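Local atomic coordinates of amine Dehydrogenase (PDB entry 1JMX), a protein that probably serves as the beta-propeller subunit of a heme c-containing amine dehydrogenase that oxidises amines in Pseudomonas putida. Residues I15-P20 / D41-G46; N22-D27 / K333-D338; V150-A155 / V197-P202; F210-T215 / G234-D239. One frame throughout, in Å; residues are numbered along the deposited sequence.

Interaction 1: residues I15-P20 / D41-G46; sequences IVTNYP and DKFGPG
With chi1 at 60°, Thr17 sets OG1 between its backbone N and carbonyl carbon and turns it to Gly46, while chi1 of -174° in Phe43 carries the ring away from its own N and against Tyr19. Thr17 OG1 donates to Gly46 O at 2.6 Å, reaching it from above the carbonyl plane; Thr342 is a second hydrogen-bond partner of this hydroxyl. The same oxygen lies at the rim of the Phe43 ring, Thr17 OG1 to Phe43 CE1 being 3.4 Å. Over the face of that ring stands the backbone of Tyr19, its CA 4.2 Å from the centroid and almost on the normal, a CH-pi contact. The two aromatic planes meet at 48°, and Phe43 CD2 sits over the centre of the Tyr19 ring, 3.7 Å from Tyr19 CE1. Two waters tie the polar margin: one donates to Tyr19 OH (2.6 Å) and to Phe43 O, the other bridges Pro20 O and Phe43 N. Tyr19 OH is also hydrogen-bonded to an acidic side chain of another protein's chain. A CB on Gly46 would run into both Thr17 OG1 and Phe43 CE1, and would also press on the preceding carbonyl. Residues 41-46, with a cis peptide before Pro45, form the linker from strand 32-38, at the outer edge of one propeller blade, to strand 47-50, which starts the next. Thr17 belongs to strand 12-18, between strands 22-27 and 345-348, and Phe43 and Pro45 touch Asn61 and Leu60 of strand 56-61.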
loop_
_atom_site.group_PDB
_atom_site.type_symbol
_atom_site.label_atom_id
_atom_site.label_comp_id
_atom_site.label_asym_id
_atom_site.label_seq_id
_atom_site.Cartn_x
_atom_site.Cartn_y
_atom_site.Cartn_z
ATOM N N ILE B 15 -8.663 26.740 18.483
ATOM C CA ILE B 15 -7.940 26.869 17.235
ATOM C C ILE B 15 -7.862 25.525 16.535
ATOM O O ILE B 15 -7.758 24.477 17.174
ATOM C CB ILE B 15 -6.522 27.427 17.406
ATOM C CG1 ILE B 15 -5.688 26.528 18.321
ATOM C CG2 ILE B 15 -6.585 28.852 17.896
ATOM C CD1 ILE B 15 -4.199 26.852 18.280
ATOM N N VAL B 16 -7.981 25.574 15.215
ATOM C CA VAL B 16 -7.906 24.391 14.373
ATOM C C VAL B 16 -7.266 24.809 13.061
ATOM O O VAL B 16 -7.504 25.907 12.567
ATOM C CB VAL B 16 -9.312 23.768 14.058
ATOM C CG1 VAL B 16 -9.921 23.150 15.295
ATOM C CG2 VAL B 16 -10.253 24.810 13.468
ATOM N N THR B 17 -6.398 23.964 12.530
ATOM C CA THR B 17 -5.784 24.279 11.256
ATOM C C THR B 17 -6.518 23.490 10.163
ATOM O O THR B 17 -6.953 22.360 10.363
ATOM C CB THR B 17 -4.246 24.089 11.271
ATOM O OG1 THR B 17 -3.919 22.730 11.580
ATOM C CG2 THR B 17 -3.622 25.012 12.323
ATOM N N ASN B 18 -6.654 24.143 9.021
ATOM C CA ASN B 18 -7.398 23.674 7.867
ATOM C C ASN B 18 -6.419 23.518 6.717
ATOM O O ASN B 18 -5.469 24.293 6.626
ATOM C CB ASN B 18 -8.412 24.771 7.579
ATOM C CG ASN B 18 -9.328 24.438 6.490
ATOM O OD1 ASN B 18 -10.321 23.751 6.690
ATOM N ND2 ASN B 18 -9.037 24.960 5.308
ATOM N N TYR B 19 -6.760 22.679 5.740
ATOM C CA TYR B 19 -5.825 22.408 4.655
ATOM C C TYR B 19 -5.086 23.419 3.818
ATOM O O TYR B 19 -3.833 23.374 3.836
ATOM C CB TYR B 19 -6.225 21.261 3.738
ATOM C CG TYR B 19 -5.000 20.412 3.491
ATOM C CD1 TYR B 19 -4.804 19.235 4.198
ATOM C CD2 TYR B 19 -3.976 20.849 2.636
ATOM C CE1 TYR B 19 -3.634 18.517 4.074
ATOM C CE2 TYR B 19 -2.797 20.141 2.509
ATOM C CZ TYR B 19 -2.636 18.975 3.233
ATOM O OH TYR B 19 -1.478 18.253 3.119
ATOM N N PRO B 20 -5.789 24.295 3.045
ATOM C CA PRO B 20 -5.040 25.268 2.222
ATOM C C PRO B 20 -3.799 25.680 3.032
ATOM O O PRO B 20 -2.697 25.185 2.774
ATOM C CB PRO B 20 -6.058 26.391 2.020
ATOM C CG PRO B 20 -7.344 25.667 2.008
ATOM C CD PRO B 20 -7.206 24.675 3.143
ATOM N N ASP B 41 3.989 29.823 4.138
ATOM C CA ASP B 41 4.513 28.628 3.497
ATOM C C ASP B 41 3.459 27.560 3.178
ATOM O O ASP B 41 2.391 27.894 2.656
ATOM C CB ASP B 41 5.707 28.094 4.296
ATOM C CG ASP B 41 6.838 29.115 4.392
ATOM O OD1 ASP B 41 6.973 29.949 3.469
ATOM O OD2 ASP B 41 7.582 29.097 5.395
ATOM N N LYS B 42 3.752 26.295 3.470
ATOM C CA LYS B 42 2.819 25.214 3.169
ATOM C C LYS B 42 2.322 24.494 4.421
ATOM O O LYS B 42 2.962 24.543 5.463
ATOM C CB LYS B 42 3.474 24.228 2.197
ATOM C CG LYS B 42 3.895 24.856 0.865
ATOM C CD LYS B 42 2.673 25.208 0.022
ATOM C CE LYS B 42 3.007 26.098 -1.180
ATOM N NZ LYS B 42 3.818 25.418 -2.246
ATOM N N PHE B 43 1.163 23.846 4.299
ATOM C CA PHE B 43 0.521 23.104 5.388
ATOM C C PHE B 43 1.104 21.704 5.553
ATOM O O PHE B 43 1.541 21.088 4.586
ATOM C CB PHE B 43 -0.985 22.998 5.116
ATOM C CG PHE B 43 -1.781 22.368 6.239
ATOM C CD1 PHE B 43 -2.317 23.157 7.255
ATOM C CD2 PHE B 43 -2.024 20.996 6.258
ATOM C CE1 PHE B 43 -3.082 22.594 8.268
ATOM C CE2 PHE B 43 -2.787 20.426 7.264
ATOM C CZ PHE B 43 -3.320 21.230 8.275
ATOM N N GLY B 44 1.070 21.199 6.783
ATOM C CA GLY B 44 1.581 19.871 7.059
ATOM C C GLY B 44 2.601 19.846 8.174
ATOM O O GLY B 44 3.716 20.317 7.983
ATOM N N PRO B 45 2.253 19.311 9.357
ATOM C CA PRO B 45 0.950 18.730 9.703
ATOM C C PRO B 45 -0.079 19.766 10.144
ATOM O O PRO B 45 -1.274 19.488 10.186
ATOM C CB PRO B 45 1.303 17.798 10.851
ATOM C CG PRO B 45 2.386 18.544 11.559
ATOM C CD PRO B 45 3.244 19.040 10.417
ATOM N N GLY B 46 0.394 20.965 10.458
ATOM C CA GLY B 46 -0.491 22.019 10.908
ATOM C C GLY B 46 -0.818 21.878 12.383
ATOM O O GLY B 46 -1.723 22.525 12.878
HETATM O O HOH W 1 1.091 18.320 3.374
HETATM O O HOH W 2 -0.446 24.334 1.587
#

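Interaction 2: residues N22-D27 / K333-D338; sequences NLHVVD and KLPGGD
His24 and Leu334 approach with their CA atoms 7.9 Å apart, and Asn22 and Gly336 at a similar spacing, a separation too wide for strand pairing, which leaves side chains to make the contact. The His24 ring is the main surface. Pro335 CD rests over one of its faces, 4.2 Å from the centroid and 24° off the ring normal, a CH-pi contact displaced toward the rim on the NE2 side, with Pro335 CD to His24 NE2 at 3.9 Å. The ring reaches there because chi1 of -57° sets CG opposite the carbonyl carbon, beside the backbone N. Pro335 O comes up to the ring as well, 3.4 Å from His24 CE1. On the same side of the ring, toward ND1, Leu334 CD2 approaches obliquely, 4.3 Å from His24 ND1; this nitrogen is buried by the contact and finds no polar partner. Strand 327-333 is the outer strand of the last blade, and the loop after it leads to strand 345-348, which joins strands 12-18, 22-27 and 32-38 as the innermost strand of the first blade. This closure of the ring by strands from both ends of the chain is the "Velcro" arrangement common in beta-propellers. Farther along strand 22-27, Val26 CG2 touches Leu334 CD2 loosely at 4.5 Å, and Leu334 also packs on Val16 and Leu318. Gly336 has backbone angles at which a CB would press on the preceding carbonyl; its own carbonyl is held by Asn316, while Asp338 bonds to another protein's chain.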
loop_
_atom_site.group_PDB
_atom_site.type_symbol
_atom_site.label_atom_id
_atom_site.label_comp_id
_atom_site.label_asym_id
_atom_site.label_seq_id
_atom_site.Cartn_x
_atom_site.Cartn_y
_atom_site.Cartn_z
ATOM N N ASN B 22 -4.804 27.458 6.607
ATOM C CA ASN B 22 -5.503 28.371 7.504
ATOM C C ASN B 22 -5.439 27.934 8.955
ATOM O O ASN B 22 -5.286 26.754 9.269
ATOM C CB ASN B 22 -7.003 28.467 7.170
ATOM C CG ASN B 22 -7.291 28.578 5.692
ATOM O OD1 ASN B 22 -6.612 29.299 4.959
ATOM N ND2 ASN B 22 -8.334 27.871 5.246
ATOM N N LEU B 23 -5.606 28.913 9.828
ATOM C CA LEU B 23 -5.671 28.692 11.260
ATOM C C LEU B 23 -6.941 29.460 11.564
ATOM O O LEU B 23 -7.037 30.650 11.279
ATOM C CB LEU B 23 -4.478 29.308 11.993
ATOM C CG LEU B 23 -4.426 29.110 13.516
ATOM C CD1 LEU B 23 -3.002 29.294 14.007
ATOM C CD2 LEU B 23 -5.363 30.081 14.240
ATOM N N HIS B 24 -7.947 28.757 12.058
ATOM C CA HIS B 24 -9.217 29.380 12.375
ATOM C C HIS B 24 -9.430 29.476 13.861
ATOM O O HIS B 24 -9.013 28.603 14.616
ATOM C CB HIS B 24 -10.359 28.575 11.766
ATOM C CG HIS B 24 -10.242 28.397 10.289
ATOM N ND1 HIS B 24 -9.899 27.197 9.710
ATOM C CD2 HIS B 24 -10.407 29.274 9.272
ATOM C CE1 HIS B 24 -9.858 27.342 8.399
ATOM N NE2 HIS B 24 -10.160 28.593 8.107
ATOM N N VAL B 25 -10.063 30.562 14.276
ATOM C CA VAL B 25 -10.379 30.767 15.676
ATOM C C VAL B 25 -11.884 30.550 15.779
ATOM O O VAL B 25 -12.667 31.178 15.065
ATOM C CB VAL B 25 -10.018 32.190 16.156
ATOM C CG1 VAL B 25 -10.330 32.331 17.635
ATOM C CG2 VAL B 25 -8.549 32.470 15.908
ATOM N N VAL B 26 -12.271 29.598 16.615
ATOM C CA VAL B 26 -13.669 29.277 16.815
ATOM C C VAL B 26 -14.131 29.848 18.144
ATOM O O VAL B 26 -13.498 29.643 19.176
ATOM C CB VAL B 26 -13.911 27.739 16.796
ATOM C CG1 VAL B 26 -15.340 27.407 17.239
ATOM C CG2 VAL B 26 -13.666 27.190 15.392
ATOM N N ASP B 27 -15.183 30.650 18.094
ATOM C CA ASP B 27 -15.740 31.208 19.300
ATOM C C ASP B 27 -16.597 30.079 19.871
ATOM O O ASP B 27 -17.633 29.725 19.310
ATOM C CB ASP B 27 -16.585 32.431 18.970
ATOM C CG ASP B 27 -17.195 33.049 20.198
ATOM O OD1 ASP B 27 -18.426 32.947 20.377
ATOM O OD2 ASP B 27 -16.437 33.612 21.001
ATOM N N LYS B 333 -18.927 24.359 10.022
ATOM C CA LYS B 333 -18.292 24.180 8.722
ATOM C C LYS B 333 -17.148 25.187 8.610
ATOM O O LYS B 333 -17.365 26.393 8.721
ATOM C CB LYS B 333 -19.317 24.384 7.598
ATOM C CG LYS B 333 -18.759 24.340 6.169
ATOM C CD LYS B 333 -18.232 22.966 5.780
ATOM C CE LYS B 333 -19.331 21.894 5.803
ATOM N NZ LYS B 333 -18.815 20.538 5.413
ATOM N N LEU B 334 -15.928 24.681 8.459
ATOM C CA LEU B 334 -14.744 25.528 8.342
ATOM C C LEU B 334 -14.435 25.915 6.899
ATOM O O LEU B 334 -14.622 25.119 5.976
ATOM C CB LEU B 334 -13.523 24.804 8.892
ATOM C CG LEU B 334 -13.508 24.359 10.344
ATOM C CD1 LEU B 334 -12.253 23.545 10.586
ATOM C CD2 LEU B 334 -13.560 25.573 11.241
ATOM N N PRO B 335 -13.979 27.158 6.681
ATOM C CA PRO B 335 -13.643 27.590 5.323
ATOM C C PRO B 335 -12.435 26.769 4.835
ATOM O O PRO B 335 -11.546 26.445 5.625
ATOM C CB PRO B 335 -13.264 29.063 5.520
ATOM C CG PRO B 335 -14.116 29.478 6.663
ATOM C CD PRO B 335 -13.991 28.301 7.609
ATOM N N GLY B 336 -12.423 26.414 3.553
ATOM C CA GLY B 336 -11.315 25.647 3.009
ATOM C C GLY B 336 -11.546 24.150 2.900
ATOM O O GLY B 336 -12.634 23.711 2.549
ATOM N N GLY B 337 -10.525 23.363 3.220
ATOM C CA GLY B 337 -10.654 21.923 3.116
ATOM C C GLY B 337 -10.384 21.085 4.354
ATOM O O GLY B 337 -10.721 21.459 5.476
ATOM N N ASP B 338 -9.769 19.932 4.129
ATOM C CA ASP B 338 -9.461 18.978 5.182
ATOM C C ASP B 338 -8.592 19.442 6.346
ATOM O O ASP B 338 -7.575 20.103 6.149
ATOM C CB ASP B 338 -8.820 17.739 4.561
ATOM C CG ASP B 338 -9.772 16.968 3.663
ATOM O OD1 ASP B 338 -10.735 17.541 3.116
ATOM O OD2 ASP B 338 -9.538 15.765 3.505
#

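Interaction 3: residues V150-A155 / V197-P202; sequences VYLMRA and VLYFWP
Leu152 is the wedge of this contact, its two methyl branches inserted between Tyr199 and Pro202. CD1 lies in the plane of the Tyr199 ring at its edge, 3.9 Å from Tyr199 CD2, and CD2 packs on the proline, 3.8 Å from Pro202 CD, the two side chains meeting at about a right angle. The branch point is close as well: Leu152 CG stands 3.4 Å from Tyr199 O. That carbonyl is also approached by Tyr151 CD1 at 3.3 Å, and it is buried without a polar partner. Chi1 of 52° in Tyr151, placing CG between the backbone N and carbonyl carbon, brings the ring to this position and leaves its hydroxyl beside Val197, with Tyr151 OH to Val197 CG1 at 3.3 Å. An alanine in place of Leu152 is likely to leave a gap between the Tyr199 edge and Pro202, letting both shift. Packing is slacker at the margins. Arg154 CD meets Pro202 CB only at 4.2 Å, the Phe200 ring makes no close contact with 150-155 and meets an aromatic ring of another protein's chain, and Leu198, partly exposed, points away. Tyr199 OH is hydrogen-bonded outside the contact, to His203 and Gly260. The centre of the contact lies about 6 Å from that of the chain: strand 153-155 is an edge strand pairing with strand 161-164, Tyr151 and Leu152 rest on Met212 and Phe210 of strand 209-218, and Pro202 leans on Thr47 and Met49 of strand 47-50.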
loop_
_atom_site.group_PDB
_atom_site.type_symbol
_atom_site.label_atom_id
_atom_site.label_comp_id
_atom_site.label_asym_id
_atom_site.label_seq_id
_atom_site.Cartn_x
_atom_site.Cartn_y
_atom_site.Cartn_z
ATOM N N VAL B 150 11.188 9.313 18.673
ATOM C CA VAL B 150 10.595 10.280 19.583
ATOM C C VAL B 150 9.529 11.065 18.822
ATOM O O VAL B 150 9.727 11.434 17.671
ATOM C CB VAL B 150 11.672 11.246 20.170
ATOM C CG1 VAL B 150 11.031 12.507 20.732
ATOM C CG2 VAL B 150 12.487 10.538 21.253
ATOM N N TYR B 151 8.368 11.246 19.450
ATOM C CA TYR B 151 7.276 12.002 18.856
ATOM C C TYR B 151 6.781 13.088 19.825
ATOM O O TYR B 151 7.553 13.978 20.158
ATOM C CB TYR B 151 6.164 11.074 18.325
ATOM C CG TYR B 151 5.618 10.040 19.295
ATOM C CD1 TYR B 151 4.334 10.173 19.830
ATOM C CD2 TYR B 151 6.374 8.929 19.677
ATOM C CE1 TYR B 151 3.822 9.238 20.719
ATOM C CE2 TYR B 151 5.865 7.986 20.568
ATOM C CZ TYR B 151 4.587 8.153 21.087
ATOM O OH TYR B 151 4.080 7.262 22.010
ATOM N N LEU B 152 5.543 13.014 20.306
ATOM C CA LEU B 152 4.995 14.018 21.226
ATOM C C LEU B 152 5.831 14.395 22.460
ATOM O O LEU B 152 6.441 13.547 23.106
ATOM C CB LEU B 152 3.596 13.613 21.685
ATOM C CG LEU B 152 2.548 13.463 20.591
ATOM C CD1 LEU B 152 1.213 13.161 21.231
ATOM C CD2 LEU B 152 2.472 14.723 19.772
ATOM N N MET B 153 5.812 15.688 22.785
ATOM C CA MET B 153 6.532 16.250 23.922
ATOM C C MET B 153 5.680 17.336 24.568
ATOM O O MET B 153 4.969 18.060 23.877
ATOM C CB MET B 153 7.848 16.898 23.467
ATOM C CG MET B 153 8.843 15.968 22.787
ATOM S SD MET B 153 10.440 16.764 22.502
ATOM C CE MET B 153 9.941 18.283 21.750
ATOM N N ARG B 154 5.746 17.441 25.892
ATOM C CA ARG B 154 5.006 18.470 26.624
ATOM C C ARG B 154 5.876 18.962 27.772
ATOM O O ARG B 154 6.472 18.169 28.487
ATOM C CB ARG B 154 3.683 17.930 27.188
ATOM C CG ARG B 154 2.639 17.469 26.161
ATOM C CD ARG B 154 2.077 18.594 25.326
ATOM N NE ARG B 154 1.589 19.700 26.139
ATOM C CZ ARG B 154 0.403 19.744 26.740
ATOM N NH1 ARG B 154 -0.447 18.726 26.634
ATOM N NH2 ARG B 154 0.053 20.832 27.425
ATOM N N ALA B 155 5.971 20.276 27.928
ATOM C CA ALA B 155 6.768 20.852 28.997
ATOM C C ALA B 155 5.923 20.976 30.257
ATOM O O ALA B 155 4.854 21.585 30.244
ATOM C CB ALA B 155 7.301 22.220 28.585
ATOM N N VAL B 197 1.616 2.389 21.011
ATOM C CA VAL B 197 1.167 3.768 21.073
ATOM C C VAL B 197 1.381 4.485 19.747
ATOM O O VAL B 197 2.483 4.503 19.195
ATOM C CB VAL B 197 1.885 4.577 22.190
ATOM C CG1 VAL B 197 1.140 5.867 22.460
ATOM C CG2 VAL B 197 2.020 3.763 23.455
ATOM N N LEU B 198 0.297 5.063 19.249
ATOM C CA LEU B 198 0.280 5.819 18.008
ATOM C C LEU B 198 -0.533 7.067 18.377
ATOM O O LEU B 198 -1.752 7.004 18.534
ATOM C CB LEU B 198 -0.408 4.992 16.907
ATOM C CG LEU B 198 -0.507 5.534 15.474
ATOM C CD1 LEU B 198 -1.677 6.516 15.329
ATOM C CD2 LEU B 198 0.826 6.175 15.073
ATOM N N TYR B 199 0.153 8.189 18.553
ATOM C CA TYR B 199 -0.516 9.420 18.948
ATOM C C TYR B 199 0.172 10.659 18.391
ATOM O O TYR B 199 1.347 10.897 18.655
ATOM C CB TYR B 199 -0.569 9.498 20.475
ATOM C CG TYR B 199 -1.919 9.874 21.023
ATOM C CD1 TYR B 199 -2.948 8.933 21.101
ATOM C CD2 TYR B 199 -2.173 11.170 21.467
ATOM C CE1 TYR B 199 -4.188 9.274 21.602
ATOM C CE2 TYR B 199 -3.419 11.519 21.974
ATOM C CZ TYR B 199 -4.417 10.565 22.037
ATOM O OH TYR B 199 -5.644 10.903 22.541
ATOM N N PHE B 200 -0.572 11.437 17.612
ATOM C CA PHE B 200 -0.053 12.658 17.004
ATOM C C PHE B 200 -0.873 13.863 17.432
ATOM O O PHE B 200 -0.849 14.901 16.778
ATOM C CB PHE B 200 -0.112 12.547 15.482
ATOM C CG PHE B 200 0.619 11.363 14.936
ATOM C CD1 PHE B 200 1.883 11.026 15.424
ATOM C CD2 PHE B 200 0.038 10.566 13.958
ATOM C CE1 PHE B 200 2.552 9.909 14.947
ATOM C CE2 PHE B 200 0.697 9.450 13.473
ATOM C CZ PHE B 200 1.953 9.117 13.966
ATOM N N TRP B 201 -1.578 13.731 18.548
ATOM C CA TRP B 201 -2.433 14.805 19.023
ATOM C C TRP B 201 -2.088 15.257 20.450
ATOM O O TRP B 201 -2.509 14.638 21.422
ATOM C CB TRP B 201 -3.902 14.368 18.913
ATOM C CG TRP B 201 -4.281 13.840 17.515
ATOM C CD1 TRP B 201 -4.745 14.574 16.459
ATOM C CD2 TRP B 201 -4.201 12.477 17.042
ATOM N NE1 TRP B 201 -4.956 13.763 15.369
ATOM C CE2 TRP B 201 -4.630 12.475 15.696
ATOM C CE3 TRP B 201 -3.807 11.264 17.625
ATOM C CZ2 TRP B 201 -4.678 11.306 14.924
ATOM C CZ3 TRP B 201 -3.853 10.102 16.853
ATOM C CH2 TRP B 201 -4.284 10.135 15.520
ATOM N N PRO B 202 -1.258 16.312 20.579
ATOM C CA PRO B 202 -0.862 16.841 21.889
ATOM C C PRO B 202 -1.987 17.732 22.435
ATOM O O PRO B 202 -1.959 18.959 22.283
ATOM C CB PRO B 202 0.398 17.644 21.558
ATOM C CG PRO B 202 0.072 18.202 20.204
ATOM C CD PRO B 202 -0.550 17.019 19.492
#

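Interaction 4: residues F210-T215 / G234-D239; sequences FSMLYT and GYLSVD
Six backbone hydrogen bonds join Phe210 to Val238, Met212 to Leu236 and Tyr214 to Gly234, each an antiparallel hydrogen-bonded pair. The shortest is Gly234 N to Tyr214 O at 2.7 Å, nearly straight at the hydrogen (168°). Leu236 N to Met212 O, at 3.0 Å, comes in almost end-on to the carbonyl, whereas Tyr214 N reaches Gly234 O from above its plane at 3.2 Å. Between these pairs, Ser211 CA lies 3.3 Å from Leu236 O, a CA-H...O contact. Chi1 of 65° sets Tyr214 CG between its backbone N and carbonyl carbon and lays the ring over Gly234, whose CA is 3.7 Å from the ring centroid and 14° off the normal; a CB added there would collide with Tyr214 CZ. Tyr214 CD2 touches Leu236 CB, and its hydroxyl bonds to Glu249. An alanine at Tyr214 would probably uncover the Gly234 backbone and leave Glu249 without the tyrosine hydroxyl. Met212 and Leu236 run side by side on the same face, Met212 CE to Leu236 CD2 being 3.9 Å. On the other face Leu213 CD2 meets the edge of Tyr235, in plane, 3.9 Å from Tyr235 CD1, and Tyr235 OH is hydrogen-bonded to Glu209. Backbone bonds thus fix the register of a buried hairpin; apolar groups fill the Met212-Leu236 face, while the opposite one mixes Leu213 and Tyr235 with the Ser211-Ser237 pair.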
loop_
_atom_site.group_PDB
_atom_site.type_symbol
_atom_site.label_atom_id
_atom_site.label_comp_id
_atom_site.label_asym_id
_atom_site.label_seq_id
_atom_site.Cartn_x
_atom_site.Cartn_y
_atom_site.Cartn_z
ATOM N N PHE B 210 -0.637 15.363 30.026
ATOM C CA PHE B 210 -0.155 14.822 28.763
ATOM C C PHE B 210 -0.726 13.412 28.741
ATOM O O PHE B 210 -0.273 12.531 29.468
ATOM C CB PHE B 210 1.381 14.793 28.758
ATOM C CG PHE B 210 1.998 14.255 27.483
ATOM C CD1 PHE B 210 1.262 14.155 26.302
ATOM C CD2 PHE B 210 3.332 13.850 27.470
ATOM C CE1 PHE B 210 1.845 13.658 25.136
ATOM C CE2 PHE B 210 3.930 13.349 26.302
ATOM C CZ PHE B 210 3.183 13.253 25.137
ATOM N N SER B 211 -1.753 13.216 27.929
ATOM C CA SER B 211 -2.403 11.921 27.854
ATOM C C SER B 211 -2.371 11.313 26.466
ATOM O O SER B 211 -2.364 12.024 25.460
ATOM C CB SER B 211 -3.850 12.037 28.331
ATOM O OG SER B 211 -4.614 12.831 27.442
ATOM N N MET B 212 -2.335 9.985 26.430
ATOM C CA MET B 212 -2.321 9.234 25.186
ATOM C C MET B 212 -3.011 7.906 25.422
ATOM O O MET B 212 -3.011 7.405 26.543
ATOM C CB MET B 212 -0.886 8.952 24.731
ATOM C CG MET B 212 -0.052 10.177 24.434
ATOM S SD MET B 212 1.466 9.760 23.594
ATOM C CE MET B 212 2.354 8.920 24.884
ATOM N N LEU B 213 -3.650 7.364 24.386
ATOM C CA LEU B 213 -4.281 6.054 24.488
ATOM C C LEU B 213 -3.237 5.044 24.014
ATOM O O LEU B 213 -2.276 5.394 23.315
ATOM C CB LEU B 213 -5.508 5.936 23.581
ATOM C CG LEU B 213 -6.764 6.787 23.760
ATOM C CD1 LEU B 213 -7.786 6.317 22.749
ATOM C CD2 LEU B 213 -7.313 6.673 25.165
ATOM N N TYR B 214 -3.412 3.800 24.429
ATOM C CA TYR B 214 -2.529 2.726 24.022
ATOM C C TYR B 214 -3.329 1.435 24.032
ATOM O O TYR B 214 -4.445 1.403 24.546
ATOM C CB TYR B 214 -1.304 2.621 24.950
ATOM C CG TYR B 214 -1.586 2.230 26.386
ATOM C CD1 TYR B 214 -1.674 0.889 26.764
ATOM C CD2 TYR B 214 -1.725 3.206 27.381
ATOM C CE1 TYR B 214 -1.888 0.526 28.095
ATOM C CE2 TYR B 214 -1.944 2.851 28.720
ATOM C CZ TYR B 214 -2.023 1.511 29.061
ATOM O OH TYR B 214 -2.234 1.159 30.363
ATOM N N THR B 215 -2.804 0.404 23.377
ATOM C CA THR B 215 -3.454 -0.898 23.367
ATOM C C THR B 215 -2.423 -1.854 23.925
ATOM O O THR B 215 -1.221 -1.592 23.846
ATOM C CB THR B 215 -3.877 -1.369 21.946
ATOM O OG1 THR B 215 -2.724 -1.502 21.109
ATOM C CG2 THR B 215 -4.864 -0.400 21.315
ATOM N N GLY B 234 -5.958 1.182 26.829
ATOM C CA GLY B 234 -5.520 1.802 28.054
ATOM C C GLY B 234 -5.395 3.300 27.897
ATOM O O GLY B 234 -5.496 3.855 26.797
ATOM N N TYR B 235 -5.165 3.949 29.026
ATOM C CA TYR B 235 -5.013 5.383 29.093
ATOM C C TYR B 235 -3.781 5.642 29.944
ATOM O O TYR B 235 -3.615 5.073 31.025
ATOM C CB TYR B 235 -6.232 5.997 29.765
ATOM C CG TYR B 235 -6.239 7.499 29.817
ATOM C CD1 TYR B 235 -6.593 8.245 28.699
ATOM C CD2 TYR B 235 -5.987 8.177 31.007
ATOM C CE1 TYR B 235 -6.715 9.626 28.763
ATOM C CE2 TYR B 235 -6.105 9.564 31.080
ATOM C CZ TYR B 235 -6.476 10.279 29.956
ATOM O OH TYR B 235 -6.669 11.642 30.024
ATOM N N LEU B 236 -2.903 6.476 29.417
ATOM C CA LEU B 236 -1.676 6.851 30.090
ATOM C C LEU B 236 -1.790 8.352 30.308
ATOM O O LEU B 236 -2.471 9.037 29.552
ATOM C CB LEU B 236 -0.497 6.484 29.183
ATOM C CG LEU B 236 0.850 7.204 29.097
ATOM C CD1 LEU B 236 1.787 6.326 28.264
ATOM C CD2 LEU B 236 0.719 8.586 28.460
ATOM N N SER B 237 -1.178 8.861 31.366
ATOM C CA SER B 237 -1.232 10.289 31.618
ATOM C C SER B 237 -0.083 10.787 32.486
ATOM O O SER B 237 0.422 10.070 33.351
ATOM C CB SER B 237 -2.576 10.692 32.236
ATOM O OG SER B 237 -2.702 10.217 33.563
ATOM N N VAL B 238 0.365 12.002 32.188
ATOM C CA VAL B 238 1.428 12.644 32.940
ATOM C C VAL B 238 0.852 13.968 33.410
ATOM O O VAL B 238 0.481 14.808 32.597
ATOM C CB VAL B 238 2.681 12.919 32.074
ATOM C CG1 VAL B 238 3.797 13.491 32.943
ATOM C CG2 VAL B 238 3.147 11.644 31.378
ATOM N N ASP B 239 0.712 14.116 34.721
ATOM C CA ASP B 239 0.183 15.344 35.309
ATOM C C ASP B 239 1.266 16.405 35.125
ATOM O O ASP B 239 2.371 16.274 35.658
ATOM C CB ASP B 239 -0.108 15.126 36.799
ATOM C CG ASP B 239 -1.023 16.186 37.378
ATOM O OD1 ASP B 239 -0.690 17.384 37.297
ATOM O OD2 ASP B 239 -2.090 15.813 37.912
#

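Overall arrangement
Interactions 1 and 2 share the first blade: strands 12-18 and 22-27 are neighbours in it, and Val16 O probably accepts a hydrogen bond from His24 N at 2.9 Å. Interactions 3 and 4 also touch, through Leu152 and Arg154 on Phe210 and Tyr199 on Leu213, whereas 1 and 4 lie on opposite sides of the chain's centre, their centres about 26 Å apart. Interactions 1, 3 and 4 are buried; interaction 2, farthest out, is partly exposed and thinly packed. Interaction 4 alone is built on strand pairing. Interaction 3, nearest the middle, has no hydrogen bond between its segments and buries the Tyr199 carbonyl without a partner, while interaction 1 combines a hydroxyl bond and waters with aromatic packing.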